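Local structure of nickel-dependent hydrogenase large subunit (Allochromatium vinosum, 3MYR) at residues E193-W197 and S248-F252; A265-K269 and R415-P419; L343-E347 and H492-I496. The protein forms the large subunit of a heterodimeric [NiFe] hydrogenase, carrying the nickel-iron centre at which molecular hydrogen is oxidised, its electrons passing on to an acceptor. One frame throughout, in Å; residues are numbered along the deposited sequence.

Contact 1 (E193-W197 and S248-F252)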
ATOM      1  N   GLU B 193      14.759 -13.710  -2.297  1.00 18.57           N
ATOM      2  CA  GLU B 193      14.096 -14.124  -3.528  1.00 18.68           C
ATOM      3  C   GLU B 193      12.764 -13.373  -3.711  1.00 18.30           C
ATOM      4  O   GLU B 193      12.382 -13.055  -4.835  1.00 20.56           O
ATOM      5  CB  GLU B 193      13.813 -15.634  -3.536  1.00 19.13           C
ATOM      6  CG  GLU B 193      15.020 -16.504  -3.369  1.00 23.07           C
ATOM      7  CD  GLU B 193      15.965 -16.371  -4.607  1.00 33.55           C
ATOM      8  OE1 GLU B 193      15.439 -16.096  -5.724  1.00 29.13           O
ATOM      9  OE2 GLU B 193      17.221 -16.476  -4.447  1.00 34.60           O
ATOM     10  N   ALA B 194      12.030 -13.123  -2.627  1.00 18.29           N
ATOM     11  CA  ALA B 194      10.762 -12.409  -2.730  1.00 16.69           C
ATOM     12  C   ALA B 194      10.962 -10.997  -3.256  1.00 19.37           C
ATOM     13  O   ALA B 194      10.084 -10.510  -3.978  1.00 19.81           O
ATOM     14  CB  ALA B 194       9.969 -12.389  -1.351  1.00 15.51           C
ATOM     15  N   LEU B 195      12.106 -10.333  -2.944  1.00 18.55           N
ATOM     16  CA  LEU B 195      12.290  -9.011  -3.524  1.00 18.86           C
ATOM     17  C   LEU B 195      12.480  -9.110  -5.043  1.00 18.01           C
ATOM     18  O   LEU B 195      12.000  -8.245  -5.752  1.00 18.58           O
ATOM     19  CB  LEU B 195      13.517  -8.255  -2.954  1.00 19.26           C
ATOM     20  CG  LEU B 195      13.436  -7.857  -1.517  1.00 21.96           C
ATOM     21  CD1 LEU B 195      14.891  -7.545  -1.027  1.00 23.91           C
ATOM     22  CD2 LEU B 195      12.490  -6.629  -1.469  1.00 20.94           C
ATOM     23  N   ALA B 196      13.253 -10.091  -5.545  1.00 18.97           N
ATOM     24  CA  ALA B 196      13.435 -10.222  -7.010  1.00 18.39           C
ATOM     25  C   ALA B 196      12.082 -10.631  -7.664  1.00 19.84           C
ATOM     26  O   ALA B 196      11.711 -10.154  -8.728  1.00 19.02           O
ATOM     27  CB  ALA B 196      14.499 -11.261  -7.334  1.00 18.46           C
ATOM     28  N   TRP B 197      11.368 -11.545  -7.023  1.00 17.49           N
ATOM     29  CA  TRP B 197      10.110 -12.006  -7.592  1.00 18.50           C
ATOM     30  C   TRP B 197       9.063 -10.859  -7.650  1.00 19.59           C
ATOM     31  O   TRP B 197       8.335 -10.676  -8.658  1.00 18.93           O
ATOM     32  CB  TRP B 197       9.562 -13.182  -6.711  1.00 17.50           C
ATOM     33  CG  TRP B 197       8.146 -13.524  -7.051  1.00 20.19           C
ATOM     34  CD1 TRP B 197       7.698 -14.412  -8.026  1.00 17.07           C
ATOM     35  CD2 TRP B 197       6.970 -12.967  -6.426  1.00 20.86           C
ATOM     36  NE1 TRP B 197       6.307 -14.432  -7.997  1.00 19.41           N
ATOM     37  CE2 TRP B 197       5.854 -13.595  -6.999  1.00 19.70           C
ATOM     38  CE3 TRP B 197       6.771 -12.057  -5.366  1.00 17.17           C
ATOM     39  CZ2 TRP B 197       4.539 -13.243  -6.645  1.00 20.67           C
ATOM     40  CZ3 TRP B 197       5.476 -11.660  -5.064  1.00 17.85           C
ATOM     41  CH2 TRP B 197       4.369 -12.304  -5.667  1.00 20.37           C
ATOM     42  N   SER B 248       4.598 -17.468 -12.997  1.00 22.80           N
ATOM     43  CA  SER B 248       5.507 -17.206 -11.896  1.00 24.38           C
ATOM     44  C   SER B 248       4.875 -16.793 -10.596  1.00 24.02           C
ATOM     45  O   SER B 248       5.436 -17.059  -9.545  1.00 25.94           O
ATOM     46  CB  SER B 248       6.730 -16.332 -12.197  1.00 26.49           C
ATOM     47  OG  SER B 248       6.378 -15.416 -13.105  1.00 33.28           O
ATOM     48  N   MET B 249       3.716 -16.158 -10.634  1.00 22.14           N
ATOM     49  CA  MET B 249       2.954 -15.915  -9.398  1.00 21.72           C
ATOM     50  C   MET B 249       2.536 -17.209  -8.736  1.00 22.74           C
ATOM     51  O   MET B 249       2.772 -17.372  -7.531  1.00 23.87           O
ATOM     52  CB  MET B 249       1.712 -15.068  -9.667  1.00 19.32           C
ATOM     53  CG  MET B 249       2.040 -13.645 -10.059  1.00 23.14           C
ATOM     54  SD  MET B 249       0.428 -12.883 -10.400  1.00 30.48           S
ATOM     55  CE  MET B 249       0.828 -11.802 -11.769  1.00 27.03           C
ATOM     56  N   ARG B 250       1.961 -18.137  -9.530  1.00 22.65           N
ATOM     57  CA  ARG B 250       1.518 -19.412  -9.006  1.00 23.70           C
ATOM     58  C   ARG B 250       2.686 -20.169  -8.357  1.00 23.13           C
ATOM     59  O   ARG B 250       2.553 -20.740  -7.259  1.00 22.49           O
ATOM     60  CB  ARG B 250       0.923 -20.328 -10.094  1.00 24.07           C
ATOM     61  CG  ARG B 250       0.203 -21.558  -9.499  1.00 31.19           C
ATOM     62  CD  ARG B 250      -0.874 -22.043 -10.520  1.00 50.63           C
ATOM     63  NE  ARG B 250      -1.938 -22.888  -9.932  1.00 53.73           N
ATOM     64  CZ  ARG B 250      -1.803 -24.193  -9.670  1.00 58.49           C
ATOM     65  NH1 ARG B 250      -2.803 -24.885  -9.158  1.00 58.46           N
ATOM     66  NH2 ARG B 250      -0.669 -24.825  -9.911  1.00 59.83           N
ATOM     67  N   THR B 251       3.802 -20.242  -9.053  1.00 22.69           N
ATOM     68  CA  THR B 251       4.914 -21.029  -8.577  1.00 24.35           C
ATOM     69  C   THR B 251       5.427 -20.456  -7.260  1.00 22.32           C
ATOM     70  O   THR B 251       5.742 -21.210  -6.349  1.00 22.09           O
ATOM     71  CB  THR B 251       6.077 -20.970  -9.606  1.00 26.83           C
ATOM     72  OG1 THR B 251       5.580 -21.545 -10.789  1.00 27.90           O
ATOM     73  CG2 THR B 251       7.296 -21.869  -9.170  1.00 26.38           C
ATOM     74  N   PHE B 252       5.535 -19.131  -7.155  1.00 20.53           N
ATOM     75  CA  PHE B 252       6.163 -18.547  -5.924  1.00 21.12           C
ATOM     76  C   PHE B 252       5.245 -18.760  -4.724  1.00 21.41           C
ATOM     77  O   PHE B 252       5.704 -19.144  -3.621  1.00 18.68           O
ATOM     78  CB  PHE B 252       6.523 -17.081  -6.096  1.00 19.35           C
ATOM     79  CG  PHE B 252       7.503 -16.563  -5.089  1.00 22.27           C
ATOM     80  CD1 PHE B 252       7.055 -15.984  -3.878  1.00 17.71           C
ATOM     81  CD2 PHE B 252       8.859 -16.683  -5.300  1.00 18.97           C
ATOM     82  CE1 PHE B 252       8.018 -15.536  -2.900  1.00 20.09           C
ATOM     83  CE2 PHE B 252       9.799 -16.225  -4.326  1.00 18.90           C
ATOM     84  CZ  PHE B 252       9.350 -15.598  -3.166  1.00 18.29           C
TER

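Contact 2 (A265-K269 and R415-P419)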
ATOM      1  N   ALA B 265       4.889 -21.617  11.237  1.00 22.68           N
ATOM      2  CA  ALA B 265       3.772 -21.739  12.171  1.00 22.47           C
ATOM      3  C   ALA B 265       3.946 -22.873  13.205  1.00 22.20           C
ATOM      4  O   ALA B 265       3.469 -22.766  14.347  1.00 23.77           O
ATOM      5  CB  ALA B 265       2.462 -21.969  11.371  1.00 21.96           C
ATOM      6  N   GLY B 266       4.539 -24.001  12.789  1.00 21.51           N
ATOM      7  CA  GLY B 266       4.692 -25.171  13.634  1.00 21.43           C
ATOM      8  C   GLY B 266       5.464 -24.837  14.916  1.00 23.81           C
ATOM      9  O   GLY B 266       5.312 -25.540  15.926  1.00 25.68           O
ATOM     10  N   PHE B 267       6.301 -23.783  14.900  1.00 22.77           N
ATOM     11  CA  PHE B 267       7.093 -23.391  16.088  1.00 23.30           C
ATOM     12  C   PHE B 267       6.383 -22.325  16.944  1.00 24.35           C
ATOM     13  O   PHE B 267       6.889 -21.933  17.974  1.00 24.54           O
ATOM     14  CB  PHE B 267       8.492 -22.875  15.656  1.00 23.80           C
ATOM     15  CG  PHE B 267       9.429 -23.996  15.155  1.00 26.16           C
ATOM     16  CD1 PHE B 267       9.397 -24.406  13.831  1.00 26.57           C
ATOM     17  CD2 PHE B 267      10.323 -24.633  16.036  1.00 25.04           C
ATOM     18  CE1 PHE B 267      10.257 -25.435  13.376  1.00 26.62           C
ATOM     19  CE2 PHE B 267      11.177 -25.690  15.582  1.00 23.87           C
ATOM     20  CZ  PHE B 267      11.121 -26.071  14.271  1.00 25.72           C
ATOM     21  N   TYR B 268       5.212 -21.870  16.516  1.00 23.76           N
ATOM     22  CA  TYR B 268       4.545 -20.740  17.167  1.00 24.26           C
ATOM     23  C   TYR B 268       3.023 -20.983  17.406  1.00 25.27           C
ATOM     24  O   TYR B 268       2.208 -20.065  17.322  1.00 25.26           O
ATOM     25  CB  TYR B 268       4.737 -19.497  16.280  1.00 22.43           C
ATOM     26  CG  TYR B 268       6.181 -18.993  16.285  1.00 22.03           C
ATOM     27  CD1 TYR B 268       6.971 -19.117  15.153  1.00 20.54           C
ATOM     28  CD2 TYR B 268       6.757 -18.446  17.451  1.00 25.10           C
ATOM     29  CE1 TYR B 268       8.277 -18.665  15.156  1.00 23.05           C
ATOM     30  CE2 TYR B 268       8.072 -18.003  17.471  1.00 24.70           C
ATOM     31  CZ  TYR B 268       8.818 -18.087  16.313  1.00 22.81           C
ATOM     32  OH  TYR B 268      10.116 -17.582  16.245  1.00 21.97           O
ATOM     33  N   LYS B 269       2.681 -22.216  17.740  1.00 25.36           N
ATOM     34  CA  LYS B 269       1.329 -22.698  17.748  1.00 25.40           C
ATOM     35  C   LYS B 269       0.603 -22.009  18.882  1.00 26.60           C
ATOM     36  O   LYS B 269      -0.601 -21.783  18.761  1.00 25.45           O
ATOM     37  CB  LYS B 269       1.297 -24.217  17.985  1.00 25.23           C
ATOM     38  CG  LYS B 269       1.615 -25.058  16.701  1.00 26.37           C
ATOM     39  CD  LYS B 269       1.781 -26.554  17.148  1.00 30.96           C
ATOM     40  CE  LYS B 269       2.209 -27.425  16.000  1.00 29.25           C
ATOM     41  NZ  LYS B 269       1.983 -28.887  16.281  1.00 30.26           N
ATOM     42  N   ARG B 415      -2.387 -30.290   9.921  1.00 33.41           N
ATOM     43  CA  ARG B 415      -0.942 -30.349   9.948  1.00 35.75           C
ATOM     44  C   ARG B 415      -0.406 -29.795  11.262  1.00 34.23           C
ATOM     45  O   ARG B 415       0.586 -30.259  11.735  1.00 33.59           O
ATOM     46  CB  ARG B 415      -0.319 -29.472   8.861  1.00 37.93           C
ATOM     47  CG  ARG B 415      -0.625 -29.887   7.463  1.00 51.23           C
ATOM     48  CD  ARG B 415       0.286 -29.066   6.525  1.00 66.16           C
ATOM     49  NE  ARG B 415       1.691 -29.383   6.807  1.00 73.80           N
ATOM     50  CZ  ARG B 415       2.585 -29.687   5.865  1.00 75.31           C
ATOM     51  NH1 ARG B 415       2.221 -29.659   4.585  1.00 72.98           N
ATOM     52  NH2 ARG B 415       3.837 -29.994   6.205  1.00 74.13           N
ATOM     53  N   LEU B 416      -0.991 -28.708  11.760  1.00 32.27           N
ATOM     54  CA  LEU B 416      -0.512 -28.022  12.960  1.00 30.63           C
ATOM     55  C   LEU B 416      -1.031 -28.683  14.206  1.00 31.45           C
ATOM     56  O   LEU B 416      -0.637 -28.311  15.314  1.00 30.58           O
ATOM     57  CB  LEU B 416      -0.948 -26.555  12.933  1.00 29.49           C
ATOM     58  CG  LEU B 416      -0.228 -25.867  11.754  1.00 30.93           C
ATOM     59  CD1 LEU B 416      -0.762 -24.491  11.537  1.00 31.85           C
ATOM     60  CD2 LEU B 416       1.346 -25.816  12.005  1.00 33.19           C
ATOM     61  N   ASP B 417      -1.971 -29.613  14.010  1.00 30.87           N
ATOM     62  CA  ASP B 417      -2.739 -30.233  15.087  1.00 31.89           C
ATOM     63  C   ASP B 417      -3.466 -29.176  15.921  1.00 30.06           C
ATOM     64  O   ASP B 417      -3.303 -29.119  17.114  1.00 28.79           O
ATOM     65  CB  ASP B 417      -1.808 -31.122  15.964  1.00 34.43           C
ATOM     66  CG  ASP B 417      -2.593 -31.951  17.011  1.00 44.58           C
ATOM     67  OD1 ASP B 417      -3.772 -32.331  16.723  1.00 51.63           O
ATOM     68  OD2 ASP B 417      -2.088 -32.142  18.159  1.00 49.94           O
ATOM     69  N   LEU B 418      -4.238 -28.290  15.295  1.00 29.24           N
ATOM     70  CA  LEU B 418      -4.898 -27.234  16.053  1.00 29.10           C
ATOM     71  C   LEU B 418      -6.404 -27.342  15.825  1.00 30.66           C
ATOM     72  O   LEU B 418      -6.838 -27.793  14.773  1.00 31.03           O
ATOM     73  CB  LEU B 418      -4.415 -25.860  15.564  1.00 26.90           C
ATOM     74  CG  LEU B 418      -2.969 -25.474  15.896  1.00 26.90           C
ATOM     75  CD1 LEU B 418      -2.615 -24.234  15.108  1.00 27.18           C
ATOM     76  CD2 LEU B 418      -2.761 -25.261  17.440  1.00 28.38           C
ATOM     77  N   PRO B 419      -7.196 -26.848  16.765  1.00 31.72           N
ATOM     78  CA  PRO B 419      -8.643 -26.868  16.585  1.00 32.76           C
ATOM     79  C   PRO B 419      -9.109 -25.603  15.800  1.00 32.33           C
ATOM     80  O   PRO B 419      -8.337 -24.639  15.618  1.00 29.88           O
ATOM     81  CB  PRO B 419      -9.138 -26.851  18.034  1.00 32.07           C
ATOM     82  CG  PRO B 419      -8.103 -25.934  18.735  1.00 33.72           C
ATOM     83  CD  PRO B 419      -6.797 -26.186  18.032  1.00 32.45           C
TER
HETATM   84  O   HOH W   1       2.089 -30.499  14.060  1.00 34.28           O

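Contact 3 (L343-E347 and H492-I496)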
ATOM      1  N   LEU B 343     -21.758   8.760  11.991  1.00 29.46           N
ATOM      2  CA  LEU B 343     -22.262   9.165  10.660  1.00 28.45           C
ATOM      3  C   LEU B 343     -22.125   8.049   9.649  1.00 27.03           C
ATOM      4  O   LEU B 343     -21.012   7.521   9.485  1.00 28.23           O
ATOM      5  CB  LEU B 343     -21.523  10.409  10.146  1.00 27.23           C
ATOM      6  CG  LEU B 343     -21.927  11.687  10.894  1.00 26.70           C
ATOM      7  CD1 LEU B 343     -21.035  12.866  10.469  1.00 19.62           C
ATOM      8  CD2 LEU B 343     -23.519  12.045  10.810  1.00 27.86           C
ATOM      9  N   HIS B 344     -23.214   7.718   8.942  1.00 26.37           N
ATOM     10  CA  HIS B 344     -23.122   6.860   7.748  1.00 25.46           C
ATOM     11  C   HIS B 344     -22.311   7.641   6.675  1.00 25.42           C
ATOM     12  O   HIS B 344     -22.407   8.859   6.623  1.00 24.92           O
ATOM     13  CB  HIS B 344     -24.537   6.525   7.183  1.00 24.33           C
ATOM     14  CG  HIS B 344     -24.491   5.674   5.957  1.00 27.35           C
ATOM     15  ND1 HIS B 344     -24.419   4.300   6.018  1.00 32.99           N
ATOM     16  CD2 HIS B 344     -24.311   5.997   4.660  1.00 24.37           C
ATOM     17  CE1 HIS B 344     -24.283   3.813   4.800  1.00 25.22           C
ATOM     18  NE2 HIS B 344     -24.192   4.820   3.962  1.00 29.03           N
ATOM     19  N   PRO B 345     -21.493   6.950   5.846  1.00 24.91           N
ATOM     20  CA  PRO B 345     -20.562   7.666   4.949  1.00 23.12           C
ATOM     21  C   PRO B 345     -21.223   8.554   3.879  1.00 24.37           C
ATOM     22  O   PRO B 345     -20.580   9.472   3.390  1.00 23.61           O
ATOM     23  CB  PRO B 345     -19.750   6.523   4.284  1.00 24.43           C
ATOM     24  CG  PRO B 345     -19.908   5.373   5.187  1.00 22.66           C
ATOM     25  CD  PRO B 345     -21.283   5.495   5.790  1.00 25.31           C
ATOM     26  N   TYR B 346     -22.484   8.322   3.502  1.00 24.78           N
ATOM     27  CA  TYR B 346     -23.101   9.308   2.627  1.00 26.97           C
ATOM     28  C   TYR B 346     -23.236  10.658   3.294  1.00 28.16           C
ATOM     29  O   TYR B 346     -23.349  11.674   2.600  1.00 28.94           O
ATOM     30  CB  TYR B 346     -24.505   8.896   2.118  1.00 27.69           C
ATOM     31  CG  TYR B 346     -24.507   7.869   0.988  1.00 26.02           C
ATOM     32  CD1 TYR B 346     -25.393   6.757   1.038  1.00 30.10           C
ATOM     33  CD2 TYR B 346     -23.654   8.006  -0.128  1.00 24.41           C
ATOM     34  CE1 TYR B 346     -25.487   5.869  -0.015  1.00 27.08           C
ATOM     35  CE2 TYR B 346     -23.744   7.089  -1.222  1.00 23.76           C
ATOM     36  CZ  TYR B 346     -24.633   6.040  -1.128  1.00 25.99           C
ATOM     37  OH  TYR B 346     -24.732   5.170  -2.151  1.00 27.83           O
ATOM     38  N   GLU B 347     -23.202  10.666   4.625  1.00 28.35           N
ATOM     39  CA  GLU B 347     -23.331  11.905   5.412  1.00 29.62           C
ATOM     40  C   GLU B 347     -22.053  12.181   6.225  1.00 27.96           C
ATOM     41  O   GLU B 347     -22.056  12.993   7.162  1.00 27.80           O
ATOM     42  CB  GLU B 347     -24.502  11.764   6.365  1.00 30.85           C
ATOM     43  CG  GLU B 347     -25.805  11.645   5.608  1.00 41.09           C
ATOM     44  CD  GLU B 347     -26.958  11.205   6.518  1.00 56.77           C
ATOM     45  OE1 GLU B 347     -27.968  11.945   6.554  1.00 58.26           O
ATOM     46  OE2 GLU B 347     -26.850  10.122   7.188  1.00 59.93           O
ATOM     47  N   HIS B 492     -16.058   3.317  -0.928  1.00 17.25           N
ATOM     48  CA  HIS B 492     -16.010   4.726  -1.183  1.00 19.37           C
ATOM     49  C   HIS B 492     -17.458   5.120  -1.400  1.00 22.13           C
ATOM     50  O   HIS B 492     -18.103   4.585  -2.306  1.00 20.36           O
ATOM     51  CB  HIS B 492     -15.235   5.043  -2.449  1.00 17.88           C
ATOM     52  CG  HIS B 492     -13.749   4.854  -2.313  1.00 19.22           C
ATOM     53  ND1 HIS B 492     -12.858   5.356  -3.225  1.00 18.86           N
ATOM     54  CD2 HIS B 492     -13.003   4.261  -1.346  1.00 19.02           C
ATOM     55  CE1 HIS B 492     -11.624   5.058  -2.850  1.00 20.05           C
ATOM     56  NE2 HIS B 492     -11.685   4.432  -1.688  1.00 19.04           N
ATOM     57  N   TRP B 493     -17.965   6.056  -0.588  1.00 20.90           N
ATOM     58  CA  TRP B 493     -19.340   6.523  -0.812  1.00 22.28           C
ATOM     59  C   TRP B 493     -19.258   7.901  -1.470  1.00 23.12           C
ATOM     60  O   TRP B 493     -18.595   8.798  -0.931  1.00 24.28           O
ATOM     61  CB  TRP B 493     -20.044   6.638   0.531  1.00 21.52           C
ATOM     62  CG  TRP B 493     -20.519   5.331   1.078  1.00 19.50           C
ATOM     63  CD1 TRP B 493     -21.827   4.891   1.100  1.00 25.62           C
ATOM     64  CD2 TRP B 493     -19.749   4.346   1.798  1.00 19.84           C
ATOM     65  NE1 TRP B 493     -21.899   3.689   1.749  1.00 25.34           N
ATOM     66  CE2 TRP B 493     -20.642   3.319   2.165  1.00 21.65           C
ATOM     67  CE3 TRP B 493     -18.356   4.173   2.058  1.00 21.71           C
ATOM     68  CZ2 TRP B 493     -20.228   2.178   2.866  1.00 23.34           C
ATOM     69  CZ3 TRP B 493     -17.938   3.063   2.769  1.00 19.56           C
ATOM     70  CH2 TRP B 493     -18.870   2.058   3.162  1.00 20.99           C
ATOM     71  N   ILE B 494     -19.893   8.074  -2.620  1.00 23.23           N
ATOM     72  CA  ILE B 494     -19.799   9.380  -3.330  1.00 22.96           C
ATOM     73  C   ILE B 494     -21.190  10.002  -3.470  1.00 22.05           C
ATOM     74  O   ILE B 494     -22.173   9.309  -3.739  1.00 22.12           O
ATOM     75  CB  ILE B 494     -19.160   9.246  -4.706  1.00 22.82           C
ATOM     76  CG1 ILE B 494     -18.963  10.614  -5.371  1.00 21.95           C
ATOM     77  CG2 ILE B 494     -20.016   8.322  -5.627  1.00 21.90           C
ATOM     78  CD1 ILE B 494     -18.122  10.519  -6.715  1.00 20.71           C
ATOM     79  N   VAL B 495     -21.246  11.316  -3.365  1.00 22.94           N
ATOM     80  CA  VAL B 495     -22.462  12.018  -3.656  1.00 23.17           C
ATOM     81  C   VAL B 495     -22.132  13.039  -4.697  1.00 23.42           C
ATOM     82  O   VAL B 495     -21.195  13.856  -4.508  1.00 24.22           O
ATOM     83  CB  VAL B 495     -23.021  12.724  -2.356  1.00 22.56           C
ATOM     84  CG1 VAL B 495     -24.234  13.584  -2.646  1.00 23.55           C
ATOM     85  CG2 VAL B 495     -23.295  11.673  -1.275  1.00 23.31           C
ATOM     86  N   ILE B 496     -22.911  13.025  -5.773  1.00 23.98           N
ATOM     87  CA  ILE B 496     -22.633  13.886  -6.929  1.00 24.62           C
ATOM     88  C   ILE B 496     -23.722  14.917  -7.114  1.00 26.18           C
ATOM     89  O   ILE B 496     -24.929  14.586  -7.109  1.00 28.48           O
ATOM     90  CB  ILE B 496     -22.510  13.102  -8.271  1.00 24.36           C
ATOM     91  CG1 ILE B 496     -21.309  12.118  -8.242  1.00 23.13           C
ATOM     92  CG2 ILE B 496     -22.349  14.066  -9.436  1.00 21.44           C
ATOM     93  CD1 ILE B 496     -21.459  11.011  -9.295  1.00 23.62           C
TER
HETATM   94  O   HOH W   2     -20.287  10.603   0.810  1.00 17.20           O

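Contact 1 (E193-W197 and S248-F252)
Trp197 and Phe252 lie one over the other in an offset stack between two nearly antiparallel helices, 181-201 and 236-265, within the helical part of the large subunit. The axes of the segments 193-197 and 248-252 approach to 11.9 Å, with their N-to-C directions at 165°. The planes of the Phe252 ring and the five-membered ring of Trp197 are only 16° apart, with centroids separated by 4.2 Å. CG is anti to the backbone N in both residues, which sends each ring across the interface toward the opposite helix. The offset places each CB over the partner ring: Phe252 CB sits 3.5 Å from the centroid of the Trp197 five-membered ring, and Trp197 CB covers the phenyl face, two reciprocal CH-pi contacts. Beyond the stack, Phe252 CZ reaches the backbone of Ala194, 3.5 Å from its CA. Val105 of helix 86-112 packs on both aromatic residues, and Trp140 meets Phe252 edge-to-face. The carboxylate of Glu193 turns away to Lys142 and Tyr147. At the indole edge, Trp197 NE1 donates to Ser248 O at 3.2 Å, bent to 144° at the hydrogen; the helical Phe252 N reaches that same oxygen from the opposite face of the carbonyl plane.

Contact 2 (A265-K269 and R415-P419)
Lys269 leaves its backbone with CG anti to the carbonyl carbon (chi1 -80°) and then runs extended through CD and CE, with every later torsion anti, so that the ammonium group arrives at the end of the helix containing Leu416. Leu416 has its own CG anti to the carbonyl carbon (chi1 -66°), and this turns its two methyl groups toward Ala265 and Gly266. Lys269 NZ donates to Leu416 O at 2.9 Å, coming from above the carbonyl plane, 54° out of it. The last methylenes of the lysine pass alongside the same oxygen, Lys269 CE being 3.1 Å from Leu416 O. A water gives the ammonium a second hold: it accepts from Lys269 NZ at 2.7 Å and donates to Arg415 O at 2.8 Å. One lysine thus serves two successive carbonyls, Leu416 O directly and Arg415 O through the water, in the last turn of helix 403-416, where a Schellman motif ends the helix and Asp417 takes positive phi. The positive charge would be favoured at this C-terminal end of the helix dipole. On the other side, helix 236-265 runs out into a type I beta turn from Ala265 to Tyr268, closed by the bond from Tyr268 N to Ala265 O. Apart from the polar bonds the contact is apolar. Leu416 CD2 rests 3.8 Å from Gly266 N, and Ala265 CB touches both leucine methyls. Leu427 of helix 426-456 packs on Ala265 and on Leu418, whose CD2 lies 4.2 Å from Lys269 CB.

Contact 3 (L343-E347 and H492-I496)
Trp493 lays one face of its indole over the ring of Pro345, while His344 and Tyr346 meet it at steep angles, giving an aromatic cluster with a proline packed against its central ring. The tryptophan projects from the middle strand, 488-497, of a three-stranded antiparallel sheet; its partners belong to a loop with a short 3-10 segment at 345-346. Pro345 CG stands 3.5 Å from the centroid of the six-membered ring and nearly on its normal, a CH-pi contact, and Pro345 CB is 3.3 Å from Trp493 CD2. Tyr346 presents a face to the indole edge in a T-shaped pair with planes at 90°: Trp493 CD1 lies over the centre of the phenol ring, about equally far from all six carbons. His344, its CG anti to the backbone N (chi1 179°), directs its imidazole edge toward the indole face in an offset edge-to-face pair, planes at 88°. His344 NE2 and Trp493 NE1 come close, but the angle is too poor for a hydrogen bond; the indole N-H is given to Leu318 O instead. The hydroxyl of Tyr346 is likewise held from outside, by Glu319. Farther along the strand, Val495 CG2 packs obliquely on Tyr346 CD2 at 3.9 Å. Val507 of strand 500-507 touches both Pro345 and Trp493, and the magnesium site lies nearby, its ion about 7 Å from the Pro345 side chain. The backbones are joined through one water, which donates to Pro345 O at 2.8 Å and to Trp493 O at 3.0 Å.

Overall arrangement
Contacts 1 and 3 are buried and built mainly on aromatic rings, whereas contact 2 is partly buried and combines a lysine reaching a helix end with leucine packing. The ring geometry differs: the rings lie nearly parallel between two helices in contact 1 but nearly perpendicular between a loop and a sheet in contact 3. Contacts 1 and 2 share helix 236-265, the first using its middle and the second its C-terminal exit; their centres are about 25 Å apart. Contact 3 lies across the chain's centre from both, about 39 and 43 Å away between centres; it alone lies near the magnesium ion and, less closely, the nickel-iron centre. Water joins the segments of contacts 2 and 3.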